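Local coordinates for alpha-catenin-like protein hmp-1 (Caenorhabditis elegans, PDB 5H5M) that links cadherin-bound beta-catenin to actin filaments at adherens junctions and is required for cell migration in body enclosure and for shape changes in body elongation, at residues A[51-56]-A[116-121]; A[122-127]-A[284-289]; A[151-156]-A[189-194]; A[238-243]-A[288-293]; A[247-252]-A[361-366]. All blocks are in the same frame, centred on the assembly; numbering follows the deposited sequence.

Contact 1: A[51-56]-A[116-121]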
# COMPACT_ATOMS: atom_id res chain seq x y z
N ALA A 51 -9.90 9.61 4.62
CA ALA A 51 -10.00 8.32 5.28
C ALA A 51 -9.10 8.38 6.51
O ALA A 51 -7.99 8.91 6.44
CB ALA A 51 -9.60 7.19 4.35
N GLU A 52 -9.56 7.85 7.64
CA GLU A 52 -8.76 7.91 8.86
C GLU A 52 -7.69 6.82 8.89
O GLU A 52 -7.03 6.62 9.91
CB GLU A 52 -9.64 7.84 10.10
CG GLU A 52 -9.62 9.12 10.93
CD GLU A 52 -8.20 9.58 11.26
OE1 GLU A 52 -7.64 9.11 12.28
OE2 GLU A 52 -7.65 10.42 10.52
N SER A 53 -7.54 6.12 7.77
CA SER A 53 -6.42 5.21 7.60
C SER A 53 -5.35 5.89 6.75
O SER A 53 -4.19 5.48 6.74
CB SER A 53 -6.87 3.90 6.95
OG SER A 53 -7.52 4.15 5.71
N THR A 54 -5.76 6.95 6.05
CA THR A 54 -4.86 7.70 5.19
C THR A 54 -3.85 8.50 6.01
O THR A 54 -4.19 9.07 7.04
CB THR A 54 -5.64 8.66 4.26
OG1 THR A 54 -6.55 7.91 3.45
CG2 THR A 54 -4.70 9.44 3.35
N ARG A 55 -2.59 8.51 5.57
CA ARG A 55 -1.53 9.22 6.27
C ARG A 55 -1.67 10.74 6.12
O ARG A 55 -2.14 11.23 5.09
CB ARG A 55 -0.16 8.76 5.78
CG ARG A 55 0.29 7.41 6.36
CD ARG A 55 1.49 6.85 5.60
NE ARG A 55 2.11 5.72 6.28
CZ ARG A 55 1.66 4.47 6.24
NH1 ARG A 55 0.57 4.17 5.55
NH2 ARG A 55 2.31 3.50 6.88
N GLU A 56 -1.26 11.47 7.15
CA GLU A 56 -1.48 12.91 7.22
C GLU A 56 -0.79 13.70 6.11
O GLU A 56 -1.39 14.58 5.50
CB GLU A 56 -1.02 13.44 8.58
CG GLU A 56 -1.17 14.95 8.75
CD GLU A 56 -2.61 15.42 8.70
OE1 GLU A 56 -3.52 14.59 8.92
OE2 GLU A 56 -2.84 16.62 8.45
N VAL A 116 -1.52 2.94 -2.51
CA VAL A 116 -0.35 2.10 -2.27
C VAL A 116 0.05 2.13 -0.79
O VAL A 116 0.53 1.12 -0.26
CB VAL A 116 0.84 2.52 -3.15
CG1 VAL A 116 2.06 1.68 -2.86
CG2 VAL A 116 0.46 2.40 -4.62
N ASP A 117 -0.17 3.26 -0.13
CA ASP A 117 -0.01 3.35 1.33
C ASP A 117 -0.77 2.24 2.04
O ASP A 117 -0.24 1.58 2.93
CB ASP A 117 -0.49 4.70 1.87
CG ASP A 117 0.55 5.79 1.75
OD1 ASP A 117 0.15 6.96 1.58
OD2 ASP A 117 1.76 5.49 1.83
N HIS A 118 -2.03 2.07 1.64
CA HIS A 118 -2.91 1.08 2.23
C HIS A 118 -2.46 -0.34 1.87
O HIS A 118 -2.43 -1.22 2.73
CB HIS A 118 -4.35 1.32 1.78
CG HIS A 118 -4.96 2.56 2.35
ND1 HIS A 118 -4.63 3.82 1.90
CD2 HIS A 118 -5.87 2.74 3.33
CE1 HIS A 118 -5.31 4.73 2.58
NE2 HIS A 118 -6.07 4.10 3.46
N ILE A 119 -2.10 -0.55 0.61
CA ILE A 119 -1.64 -1.85 0.14
C ILE A 119 -0.34 -2.25 0.84
O ILE A 119 -0.14 -3.41 1.21
CB ILE A 119 -1.42 -1.86 -1.38
CG1 ILE A 119 -2.76 -1.62 -2.10
CG2 ILE A 119 -0.80 -3.17 -1.84
CD1 ILE A 119 -2.66 -1.66 -3.61
N SER A 120 0.54 -1.27 1.03
CA SER A 120 1.82 -1.49 1.70
C SER A 120 1.59 -1.99 3.13
O SER A 120 2.21 -2.97 3.55
CB SER A 120 2.66 -0.21 1.71
OG SER A 120 3.90 -0.40 2.37
N ASP A 121 0.70 -1.33 3.86
CA ASP A 121 0.40 -1.71 5.24
C ASP A 121 -0.35 -3.04 5.34
O ASP A 121 0.03 -3.92 6.12
CB ASP A 121 -0.43 -0.63 5.94
CG ASP A 121 0.34 0.66 6.15
OD1 ASP A 121 1.59 0.62 6.15
OD2 ASP A 121 -0.30 1.72 6.33
O HOH W 1 -3.17 2.34 5.66
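Arg55 reaches from the loop segment 51-56 to helix segment 116-121 and grips Asp121 end-on in a salt bridge. Arg55 NH1 lies 2.7 Å from Asp121 OD2, and its NH2 bonds Asp121 OD1 at 3.1 Å through the syn lone pair, with an N-H...O angle of 160°. Guanidinium and carboxylate planes are turned 39° apart, and OD2 is met on its syn side from somewhat above the carboxylate plane. The arginine chain, extended from CG to NE, passes Asp117, whose OD2 stays 4.1 Å from Arg55 NH1. No N-H points at that oxygen, which is hydrogen-bonded to His247, so towards the guanidinium it contributes charge without a bond, while Arg55 CD packs against its carboxylate. With a leucine in place of Arg55, Asp121 would probably keep Arg286 but lose this second cation, and Glu250, the salt-bridge partner of NE, would lose this mate.

His118 presents a ring edge to the loop. Ser53 OG shares a 2.7 Å hydrogen bond with His118 NE2, near the ring plane; ND1 is bonded to Ala114 O, and the two partners together fix the ring's rotation. Thr54 OG1 also lies at that edge but bonds Ile48 O. A water 3.0 Å from Asp121 OD2 sits over the rim of one imidazole face.

The loop joins helix 27-49 to helix 56-80; helix 142-166 packs on His118, while helix 237-260 brings His247 against Arg55 and Asp121.

Contact 2: A[122-127]-A[284-289]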
# COMPACT_ATOMS: atom_id res chain seq x y z
N ALA A 122 -1.40 -3.19 4.55
CA ALA A 122 -2.35 -4.29 4.72
C ALA A 122 -1.79 -5.64 4.29
O ALA A 122 -2.21 -6.68 4.81
CB ALA A 122 -3.63 -3.99 3.96
N PHE A 123 -0.85 -5.64 3.35
CA PHE A 123 -0.39 -6.88 2.74
C PHE A 123 1.07 -7.20 3.04
O PHE A 123 1.66 -8.07 2.40
CB PHE A 123 -0.61 -6.84 1.22
CG PHE A 123 -2.07 -6.86 0.84
CD1 PHE A 123 -2.82 -5.69 0.85
CD2 PHE A 123 -2.69 -8.05 0.48
CE1 PHE A 123 -4.16 -5.71 0.51
CE2 PHE A 123 -4.03 -8.07 0.14
CZ PHE A 123 -4.77 -6.90 0.16
N LEU A 124 1.66 -6.52 4.02
CA LEU A 124 3.04 -6.79 4.39
C LEU A 124 3.19 -8.14 5.08
O LEU A 124 4.28 -8.70 5.13
CB LEU A 124 3.62 -5.67 5.27
CG LEU A 124 3.22 -5.43 6.73
CD1 LEU A 124 3.96 -6.35 7.69
CD2 LEU A 124 3.50 -3.98 7.11
N ASP A 125 2.10 -8.67 5.62
CA ASP A 125 2.13 -9.96 6.29
C ASP A 125 0.75 -10.61 6.31
O ASP A 125 -0.02 -10.43 7.26
CB ASP A 125 2.67 -9.82 7.71
CG ASP A 125 2.95 -11.16 8.37
OD1 ASP A 125 2.72 -12.21 7.73
OD2 ASP A 125 3.41 -11.17 9.54
N THR A 126 0.44 -11.37 5.27
CA THR A 126 -0.87 -11.98 5.13
C THR A 126 -0.91 -13.43 5.64
O THR A 126 -1.95 -14.08 5.59
CB THR A 126 -1.34 -11.97 3.66
OG1 THR A 126 -0.37 -12.63 2.85
CG2 THR A 126 -1.52 -10.54 3.18
N ARG A 127 0.22 -13.92 6.13
CA ARG A 127 0.28 -15.30 6.60
C ARG A 127 0.17 -15.42 8.12
O ARG A 127 -0.63 -16.22 8.63
CB ARG A 127 1.57 -15.98 6.13
CG ARG A 127 1.33 -17.34 5.50
CD ARG A 127 2.60 -18.17 5.30
NE ARG A 127 2.30 -19.60 5.24
CZ ARG A 127 1.75 -20.22 4.20
NH1 ARG A 127 1.44 -19.55 3.10
NH2 ARG A 127 1.53 -21.53 4.26
N ARG A 284 10.57 -6.24 7.89
CA ARG A 284 10.80 -7.54 7.29
C ARG A 284 9.72 -7.87 6.27
O ARG A 284 10.02 -8.28 5.14
CB ARG A 284 10.86 -8.63 8.37
CG ARG A 284 11.04 -10.03 7.80
CD ARG A 284 11.09 -11.09 8.89
NE ARG A 284 11.23 -12.43 8.31
CZ ARG A 284 12.39 -13.04 8.12
NH1 ARG A 284 13.53 -12.46 8.48
NH2 ARG A 284 12.42 -14.26 7.58
N GLY A 285 8.46 -7.69 6.66
CA GLY A 285 7.33 -7.97 5.80
C GLY A 285 7.34 -7.15 4.52
O GLY A 285 7.14 -7.68 3.43
N ARG A 286 7.58 -5.85 4.66
CA ARG A 286 7.62 -4.95 3.51
C ARG A 286 8.78 -5.29 2.57
O ARG A 286 8.63 -5.29 1.35
CB ARG A 286 7.74 -3.49 3.96
CG ARG A 286 6.56 -2.97 4.76
CD ARG A 286 6.66 -1.45 4.92
NE ARG A 286 6.13 -0.97 6.19
CZ ARG A 286 4.85 -0.65 6.39
NH1 ARG A 286 3.96 -0.76 5.41
NH2 ARG A 286 4.46 -0.22 7.58
N ALA A 287 9.93 -5.59 3.16
CA ALA A 287 11.12 -5.94 2.39
C ALA A 287 10.89 -7.20 1.57
O ALA A 287 11.31 -7.28 0.41
CB ALA A 287 12.32 -6.13 3.32
N LEU A 288 10.21 -8.18 2.16
CA LEU A 288 9.93 -9.43 1.46
C LEU A 288 8.89 -9.22 0.36
O LEU A 288 8.94 -9.88 -0.68
CB LEU A 288 9.48 -10.50 2.45
CG LEU A 288 10.60 -11.08 3.32
CD1 LEU A 288 10.08 -12.13 4.30
CD2 LEU A 288 11.70 -11.67 2.44
N ARG A 289 7.95 -8.30 0.59
CA ARG A 289 6.98 -7.94 -0.43
C ARG A 289 7.68 -7.29 -1.63
O ARG A 289 7.35 -7.57 -2.78
CB ARG A 289 5.92 -7.00 0.14
CG ARG A 289 4.82 -7.71 0.90
CD ARG A 289 3.83 -8.37 -0.06
NE ARG A 289 2.98 -7.37 -0.71
CZ ARG A 289 2.52 -7.46 -1.95
NH1 ARG A 289 2.84 -8.50 -2.72
NH2 ARG A 289 1.75 -6.50 -2.44
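Leu124 and Gly285 meet in a buried packing contact without hydrogen bonds, where the loop between helix 92-122 and helix 128-137 lies against helix 276-300. Leu124 O comes within 3.2 Å of Gly285 CA, an approach possible because residue 285 has no side chain: a beta carbon there would clash with the same carbonyl oxygen. The backbones come correspondingly close, with 4.7 Å between the CA atoms of Leu124 and Gly285.

On one flank of the glycine, the Leu124 side chain lies over Arg286. CG of Leu124 sits between its backbone N and carbonyl carbon (chi1 72°), and CD2 of Leu124 ends 3.6 Å above the centre of the Arg286 guanidinium plane. The methyl covers one face, while the N-H groups serve other partners: NE pairs with Asp251 and NH1 with Asp121.

This is the M domain of an alpha-catenin, a vinculin-family protein built from helical bundles; here a connecting loop, not a second helix, packs against a helix.

One turn beyond Gly285, Arg289 bends at chi2 and chi3 and lays its aliphatic part along the loop, its CD 3.3 Å from Phe123 O. Its NE is also near that oxygen, but the angle is too poor for a bond, and NH2 pairs instead with Asp232. The Phe123 ring leads away from Arg289 to pack on helices 142-166 and 207-233. Farther along the loop, Asp125 caps the turn into helix 128-137, its OD1 accepting weakly from Arg127 N and its OD2 bonded to Thr128 OG1.

Contact 3: A[151-156]-A[189-194]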
# COMPACT_ATOMS: atom_id res chain seq x y z
N MET A 151 -8.02 -10.66 16.02
CA MET A 151 -6.98 -10.03 15.22
C MET A 151 -7.07 -10.46 13.76
O MET A 151 -6.94 -9.64 12.85
CB MET A 151 -5.60 -10.35 15.78
CG MET A 151 -5.39 -9.84 17.20
SD MET A 151 -5.84 -8.11 17.39
CE MET A 151 -4.68 -7.33 16.26
N PHE A 152 -7.28 -11.76 13.54
CA PHE A 152 -7.42 -12.28 12.18
C PHE A 152 -8.59 -11.62 11.45
O PHE A 152 -8.48 -11.26 10.27
CB PHE A 152 -7.61 -13.79 12.19
CG PHE A 152 -8.12 -14.35 10.89
CD1 PHE A 152 -7.26 -14.53 9.82
CD2 PHE A 152 -9.46 -14.66 10.73
CE1 PHE A 152 -7.73 -15.04 8.62
CE2 PHE A 152 -9.93 -15.16 9.53
CZ PHE A 152 -9.06 -15.35 8.47
N GLN A 153 -9.71 -11.46 12.15
CA GLN A 153 -10.91 -10.87 11.55
C GLN A 153 -10.66 -9.41 11.18
O GLN A 153 -11.07 -8.96 10.11
CB GLN A 153 -12.10 -10.98 12.51
CG GLN A 153 -13.38 -10.34 11.98
CD GLN A 153 -13.93 -11.05 10.75
OE1 GLN A 153 -14.19 -12.26 10.78
NE2 GLN A 153 -14.11 -10.31 9.67
N GLU A 154 -9.99 -8.68 12.07
CA GLU A 154 -9.65 -7.29 11.81
C GLU A 154 -8.69 -7.17 10.63
O GLU A 154 -8.79 -6.25 9.82
CB GLU A 154 -9.04 -6.64 13.06
CG GLU A 154 -10.02 -6.51 14.21
CD GLU A 154 -9.40 -5.88 15.45
OE1 GLU A 154 -8.19 -5.59 15.43
OE2 GLU A 154 -10.14 -5.68 16.44
N HIS A 155 -7.75 -8.11 10.55
CA HIS A 155 -6.83 -8.21 9.42
C HIS A 155 -7.61 -8.46 8.13
O HIS A 155 -7.30 -7.88 7.08
CB HIS A 155 -5.81 -9.33 9.67
CG HIS A 155 -5.09 -9.79 8.44
ND1 HIS A 155 -3.99 -9.14 7.94
CD2 HIS A 155 -5.30 -10.86 7.64
CE1 HIS A 155 -3.55 -9.78 6.86
NE2 HIS A 155 -4.34 -10.82 6.66
N ALA A 156 -8.62 -9.31 8.21
CA ALA A 156 -9.49 -9.61 7.08
C ALA A 156 -10.26 -8.37 6.62
O ALA A 156 -10.36 -8.11 5.43
CB ALA A 156 -10.45 -10.73 7.43
N LEU A 189 -15.69 -15.57 3.78
CA LEU A 189 -14.93 -16.69 4.33
C LEU A 189 -14.33 -16.41 5.72
O LEU A 189 -14.25 -17.32 6.56
CB LEU A 189 -13.82 -17.06 3.35
CG LEU A 189 -13.00 -18.33 3.58
CD1 LEU A 189 -13.90 -19.55 3.65
CD2 LEU A 189 -11.96 -18.49 2.49
N ALA A 190 -13.92 -15.17 5.95
CA ALA A 190 -13.21 -14.78 7.17
C ALA A 190 -13.89 -15.18 8.49
O ALA A 190 -13.24 -15.75 9.36
CB ALA A 190 -12.95 -13.26 7.16
N PRO A 191 -15.20 -14.89 8.66
CA PRO A 191 -15.78 -15.27 9.95
C PRO A 191 -15.92 -16.79 10.09
O PRO A 191 -15.98 -17.30 11.21
CB PRO A 191 -17.16 -14.61 9.94
CG PRO A 191 -17.15 -13.64 8.79
CD PRO A 191 -16.18 -14.20 7.80
N GLN A 192 -15.97 -17.49 8.97
CA GLN A 192 -16.07 -18.94 8.98
C GLN A 192 -14.73 -19.57 9.33
O GLN A 192 -14.67 -20.57 10.05
CB GLN A 192 -16.56 -19.46 7.62
CG GLN A 192 -17.89 -18.86 7.19
CD GLN A 192 -18.30 -19.29 5.79
OE1 GLN A 192 -17.56 -20.00 5.11
NE2 GLN A 192 -19.48 -18.86 5.36
N VAL A 193 -13.65 -18.97 8.82
CA VAL A 193 -12.30 -19.40 9.16
C VAL A 193 -12.07 -19.25 10.66
O VAL A 193 -11.54 -20.14 11.31
CB VAL A 193 -11.23 -18.60 8.40
CG1 VAL A 193 -9.83 -18.93 8.91
CG2 VAL A 193 -11.32 -18.87 6.91
N ALA A 194 -12.50 -18.11 11.21
CA ALA A 194 -12.39 -17.85 12.64
C ALA A 194 -13.12 -18.92 13.45
O ALA A 194 -12.55 -19.49 14.38
CB ALA A 194 -12.93 -16.47 12.97
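Ala190 O accepts the backbone N-H of Ala194 at 3.1 Å, and the ring edge of Phe152 comes up to the same oxygen, with CE2 3.4 Å away and the oxygen near the ring plane. This is an edge approach of ring carbon to carbonyl, not a hydrogen bond. The ring arrives there because CG of Phe152 is anti to the backbone N (chi1 165°), which places it against helix segment 189-194. Its far end then meets Val193, the two side chains crossing at about a right angle with CZ of Phe152 3.7 Å from CG1 of Val193. Phe152 also forms an edge-to-face pair with Trp220 of helix 207-233, and Leu130 and Leu133 of helix 128-137 pack on it.

The segments run antiparallel at 168°, their axes 9.6 Å apart, as neighbouring helices do in the helical bundles of the vinculin/alpha-catenin family. Alanines permit this close spacing: Ala156 CB and Ala190 CB touch at 3.6 Å, and Trp220 packs on both.

Gln153 lies along the rim. The Gln153 chain turns at chi2 (66°) and brings OE1 beside Pro191, 3.5 Å from Pro191 CA and within van der Waals distance of its ring. Proline has no N-H to offer the oxygen, so the touch is one of packing; the amide is held by NE2, which is hydrogen-bonded to Asn157 OD1. The proline also kinks its own helix, since the N of Pro191 makes no bond to the preceding turn.

Contact 4: A[238-243]-A[288-293]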
# COMPACT_ATOMS: atom_id res chain seq x y z
N ASP A 238 6.83 1.41 -9.59
CA ASP A 238 7.58 2.52 -9.01
C ASP A 238 6.89 3.11 -7.78
O ASP A 238 7.54 3.42 -6.79
CB ASP A 238 7.82 3.62 -10.03
CG ASP A 238 8.72 4.72 -9.49
OD1 ASP A 238 8.19 5.78 -9.11
OD2 ASP A 238 9.94 4.49 -9.42
N ASP A 239 5.57 3.26 -7.86
CA ASP A 239 4.78 3.70 -6.71
C ASP A 239 4.99 2.76 -5.53
O ASP A 239 5.22 3.20 -4.40
CB ASP A 239 3.29 3.76 -7.05
CG ASP A 239 2.96 4.92 -7.97
OD1 ASP A 239 3.74 5.89 -8.02
OD2 ASP A 239 1.91 4.86 -8.64
N PHE A 240 4.93 1.46 -5.79
CA PHE A 240 5.05 0.49 -4.71
C PHE A 240 6.43 0.55 -4.06
O PHE A 240 6.53 0.49 -2.84
CB PHE A 240 4.78 -0.93 -5.20
CG PHE A 240 4.76 -1.94 -4.10
CD1 PHE A 240 3.65 -2.08 -3.28
CD2 PHE A 240 5.87 -2.74 -3.85
CE1 PHE A 240 3.64 -3.00 -2.25
CE2 PHE A 240 5.86 -3.66 -2.82
CZ PHE A 240 4.74 -3.79 -2.02
N LEU A 241 7.47 0.68 -4.87
CA LEU A 241 8.83 0.73 -4.35
C LEU A 241 9.11 2.05 -3.63
O LEU A 241 9.83 2.07 -2.63
CB LEU A 241 9.84 0.51 -5.47
CG LEU A 241 9.78 -0.85 -6.16
CD1 LEU A 241 10.94 -1.00 -7.13
CD2 LEU A 241 9.78 -1.99 -5.15
N ALA A 242 8.54 3.14 -4.14
CA ALA A 242 8.75 4.45 -3.54
C ALA A 242 8.07 4.54 -2.17
O ALA A 242 8.63 5.09 -1.22
CB ALA A 242 8.24 5.55 -4.46
N VAL A 243 6.85 4.01 -2.09
CA VAL A 243 6.11 3.98 -0.83
C VAL A 243 6.74 2.98 0.14
O VAL A 243 6.87 3.26 1.33
CB VAL A 243 4.63 3.63 -1.07
CG1 VAL A 243 3.93 3.30 0.24
CG2 VAL A 243 3.92 4.77 -1.78
N LEU A 288 10.21 -8.18 2.16
CA LEU A 288 9.93 -9.43 1.46
C LEU A 288 8.89 -9.22 0.36
O LEU A 288 8.94 -9.88 -0.68
CB LEU A 288 9.48 -10.50 2.45
CG LEU A 288 10.60 -11.08 3.32
CD1 LEU A 288 10.08 -12.13 4.30
CD2 LEU A 288 11.70 -11.67 2.44
N ARG A 289 7.95 -8.30 0.59
CA ARG A 289 6.98 -7.94 -0.43
C ARG A 289 7.68 -7.29 -1.63
O ARG A 289 7.35 -7.57 -2.78
CB ARG A 289 5.92 -7.00 0.14
CG ARG A 289 4.82 -7.71 0.90
CD ARG A 289 3.83 -8.37 -0.06
NE ARG A 289 2.98 -7.37 -0.71
CZ ARG A 289 2.52 -7.46 -1.95
NH1 ARG A 289 2.84 -8.50 -2.72
NH2 ARG A 289 1.75 -6.50 -2.44
N VAL A 290 8.66 -6.44 -1.35
CA VAL A 290 9.48 -5.82 -2.38
C VAL A 290 10.19 -6.89 -3.22
O VAL A 290 10.23 -6.81 -4.45
CB VAL A 290 10.53 -4.86 -1.78
CG1 VAL A 290 11.63 -4.53 -2.79
CG2 VAL A 290 9.86 -3.59 -1.28
N CYS A 291 10.72 -7.91 -2.55
CA CYS A 291 11.37 -9.02 -3.25
C CYS A 291 10.39 -9.76 -4.16
O CYS A 291 10.70 -10.04 -5.32
CB CYS A 291 11.99 -10.00 -2.25
SG CYS A 291 13.40 -9.33 -1.32
N ASP A 292 9.21 -10.07 -3.63
CA ASP A 292 8.18 -10.78 -4.40
C ASP A 292 7.77 -10.03 -5.66
O ASP A 292 7.71 -10.60 -6.75
CB ASP A 292 6.94 -11.03 -3.54
CG ASP A 292 7.16 -12.09 -2.48
OD1 ASP A 292 8.11 -12.89 -2.63
OD2 ASP A 292 6.38 -12.12 -1.51
N VAL A 293 7.50 -8.74 -5.49
CA VAL A 293 6.95 -7.91 -6.56
C VAL A 293 7.97 -7.63 -7.66
O VAL A 293 7.63 -7.59 -8.84
CB VAL A 293 6.41 -6.58 -5.98
CG1 VAL A 293 6.05 -5.61 -7.08
CG2 VAL A 293 5.19 -6.85 -5.10
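Helix segments 238-243 and 288-293 run antiparallel with a signed crossing angle of -161° and axes 10.7 Å apart, nearest in backbone at Leu241 and Val290, whose CA atoms are 6.9 Å from each other. Phe240 contributes the largest surface to the contact. With CG anti to the backbone N (chi1 -175°), the Phe240 ring reaches across and meets residues one turn apart: Phe240 CE2 is 4.0 Å from Val293 CG2, and its CZ is 4.0 Å from Arg289 CB. The arginine folds back so that Arg289 NH2 comes 4.0 Å from Phe240 CE1, but obliquely, the ring and guanidinium planes standing 65° apart; its charge is met by Asp232. Near the ring plane lies the backbone N of Val290, beside CE2.

Leu241 takes the next position around the helix, and Leu241 CD2 rests 3.9 Å from Val290 CG1. Beyond this pair, helix 345-374 adds a further layer, with Leu373 and Arg370 on Leu241 and Ile369 on Val290. Such apolar packing between antiparallel helices is characteristic of the four-helix bundles of the vinculin/alpha-catenin family.

Contact 5: A[247-252]-A[361-366]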
# COMPACT_ATOMS: atom_id res chain seq x y z
N HIS A 247 8.04 3.88 3.73
CA HIS A 247 7.42 3.23 4.88
C HIS A 247 8.45 2.53 5.77
O HIS A 247 8.30 2.49 6.99
CB HIS A 247 6.35 2.24 4.42
CG HIS A 247 5.06 2.88 4.02
ND1 HIS A 247 3.92 2.16 3.75
CD2 HIS A 247 4.73 4.19 3.86
CE1 HIS A 247 2.94 3.00 3.44
NE2 HIS A 247 3.40 4.23 3.49
N ILE A 248 9.50 1.99 5.15
CA ILE A 248 10.60 1.38 5.89
C ILE A 248 11.28 2.43 6.77
O ILE A 248 11.68 2.14 7.90
CB ILE A 248 11.63 0.74 4.93
CG1 ILE A 248 11.05 -0.54 4.32
CG2 ILE A 248 12.92 0.41 5.65
CD1 ILE A 248 11.92 -1.15 3.25
N VAL A 249 11.39 3.65 6.26
CA VAL A 249 11.92 4.77 7.04
C VAL A 249 11.01 5.10 8.22
O VAL A 249 11.48 5.28 9.34
CB VAL A 249 12.11 6.02 6.16
CG1 VAL A 249 12.40 7.26 7.02
CG2 VAL A 249 13.23 5.80 5.15
N GLU A 250 9.70 5.17 7.95
CA GLU A 250 8.70 5.38 9.01
C GLU A 250 8.79 4.33 10.11
O GLU A 250 8.75 4.66 11.29
CB GLU A 250 7.29 5.37 8.43
CG GLU A 250 6.92 6.56 7.57
CD GLU A 250 5.47 6.51 7.12
OE1 GLU A 250 5.08 7.31 6.25
OE2 GLU A 250 4.72 5.65 7.64
N ASP A 251 8.90 3.07 9.70
CA ASP A 251 9.01 1.96 10.65
C ASP A 251 10.23 2.12 11.55
O ASP A 251 10.15 1.89 12.76
CB ASP A 251 9.08 0.62 9.92
CG ASP A 251 7.81 0.29 9.17
OD1 ASP A 251 6.75 0.85 9.51
OD2 ASP A 251 7.89 -0.53 8.23
N CYS A 252 11.35 2.50 10.95
CA CYS A 252 12.58 2.75 11.70
C CYS A 252 12.38 3.86 12.72
O CYS A 252 12.84 3.76 13.86
CB CYS A 252 13.73 3.10 10.75
SG CYS A 252 15.30 3.45 11.57
N LEU A 361 20.68 -1.68 6.54
CA LEU A 361 20.86 -2.93 5.80
C LEU A 361 19.73 -3.15 4.80
O LEU A 361 19.96 -3.32 3.60
CB LEU A 361 20.91 -4.13 6.76
CG LEU A 361 22.23 -4.77 7.19
CD1 LEU A 361 23.30 -3.73 7.46
CD2 LEU A 361 21.99 -5.62 8.43
N VAL A 362 18.50 -3.14 5.30
CA VAL A 362 17.32 -3.34 4.48
C VAL A 362 17.09 -2.17 3.52
O VAL A 362 16.84 -2.37 2.33
CB VAL A 362 16.06 -3.52 5.35
CG1 VAL A 362 14.81 -3.59 4.49
CG2 VAL A 362 16.19 -4.77 6.22
N HIS A 363 17.21 -0.96 4.04
CA HIS A 363 16.89 0.26 3.30
C HIS A 363 17.81 0.50 2.10
O HIS A 363 17.34 0.78 1.00
CB HIS A 363 16.93 1.47 4.25
CG HIS A 363 16.37 2.72 3.66
ND1 HIS A 363 17.12 3.86 3.47
CD2 HIS A 363 15.12 3.03 3.24
CE1 HIS A 363 16.37 4.80 2.94
NE2 HIS A 363 15.14 4.32 2.79
N ASP A 364 19.12 0.38 2.32
CA ASP A 364 20.10 0.52 1.24
C ASP A 364 19.86 -0.52 0.15
O ASP A 364 19.97 -0.22 -1.05
CB ASP A 364 21.53 0.37 1.76
CG ASP A 364 22.07 1.64 2.38
OD1 ASP A 364 21.48 2.72 2.15
OD2 ASP A 364 23.09 1.57 3.09
N ALA A 365 19.56 -1.75 0.57
CA ALA A 365 19.33 -2.84 -0.37
C ALA A 365 18.11 -2.56 -1.24
O ALA A 365 18.08 -2.91 -2.42
CB ALA A 365 19.18 -4.15 0.38
N VAL A 366 17.09 -1.93 -0.65
CA VAL A 366 15.91 -1.54 -1.40
C VAL A 366 16.27 -0.48 -2.43
O VAL A 366 15.81 -0.53 -3.58
CB VAL A 366 14.79 -1.03 -0.47
CG1 VAL A 366 13.69 -0.34 -1.28
CG2 VAL A 366 14.21 -2.18 0.33
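Ile248 pushes its CD1 methyl between two valines one turn apart on helix segment 361-366, lying 4.0 Å from Val362 CG1 and 3.9 Å from Val366 CG2. The near-straight outer torsion (chi2 173°) extends the branch far enough to reach both. The other branch of Ile248, CG2, comes 4.2 Å from His363 CD2, so a single isoleucine spans three residues of the opposite helix. The two segments are antiparallel at 169°, with axes 10.4 Å apart, and belong to helices 237-260 and 345-374.

His363 swings out to the border of this layer. Its CG lies anti to the backbone N (chi1 -169°), which places the imidazole beside Val249 of helix 237-260. There Val249 CG2, the branch lying beside that residue's own backbone N, touches His363 NE2 at 3.4 Å. Both methyl groups that meet the imidazole approach it obliquely. If His363 were replaced by a serine, Val249 would probably lose its cover across this border, and a gap would be likely to open next to CG2 of Ile248.

Other helices pack on Val362: Ala287 of helix 276-300 and Phe325 of helix 305-339. The polar residues of segment 247-252 face elsewhere, with His247 bonded to Asp117 and Ser120, and Asp251 paired with Arg286.

No hydrogen bond or salt bridge crosses between these two segments, so cohesion across them rests on van der Waals packing; even the histidine meets methyl groups here, not polar partners, with NE2 the ring atom nearest Val249.

Overall arrangement
Contacts 1, 2 and 5 meet in a polar network. Arg286 of contact 2 pairs through NH1 with Asp121 OD1 of contact 1 at 2.8 Å and through NE with Asp251 OD2 of segment 247-252 at 2.7 Å. His247 NE2 of that segment also bonds Asp117 OD2 of contact 1 at 2.7 Å. Contacts 2 and 4 share Arg289 on helix 276-300, their centres 10 Å apart, while contacts 4 and 5 both use helix 237-260, about two turns apart, with centres 12 Å apart. Contact 3 stands apart, its centre about 30 Å from that of contact 5, yet His155 touches the loop of contact 2.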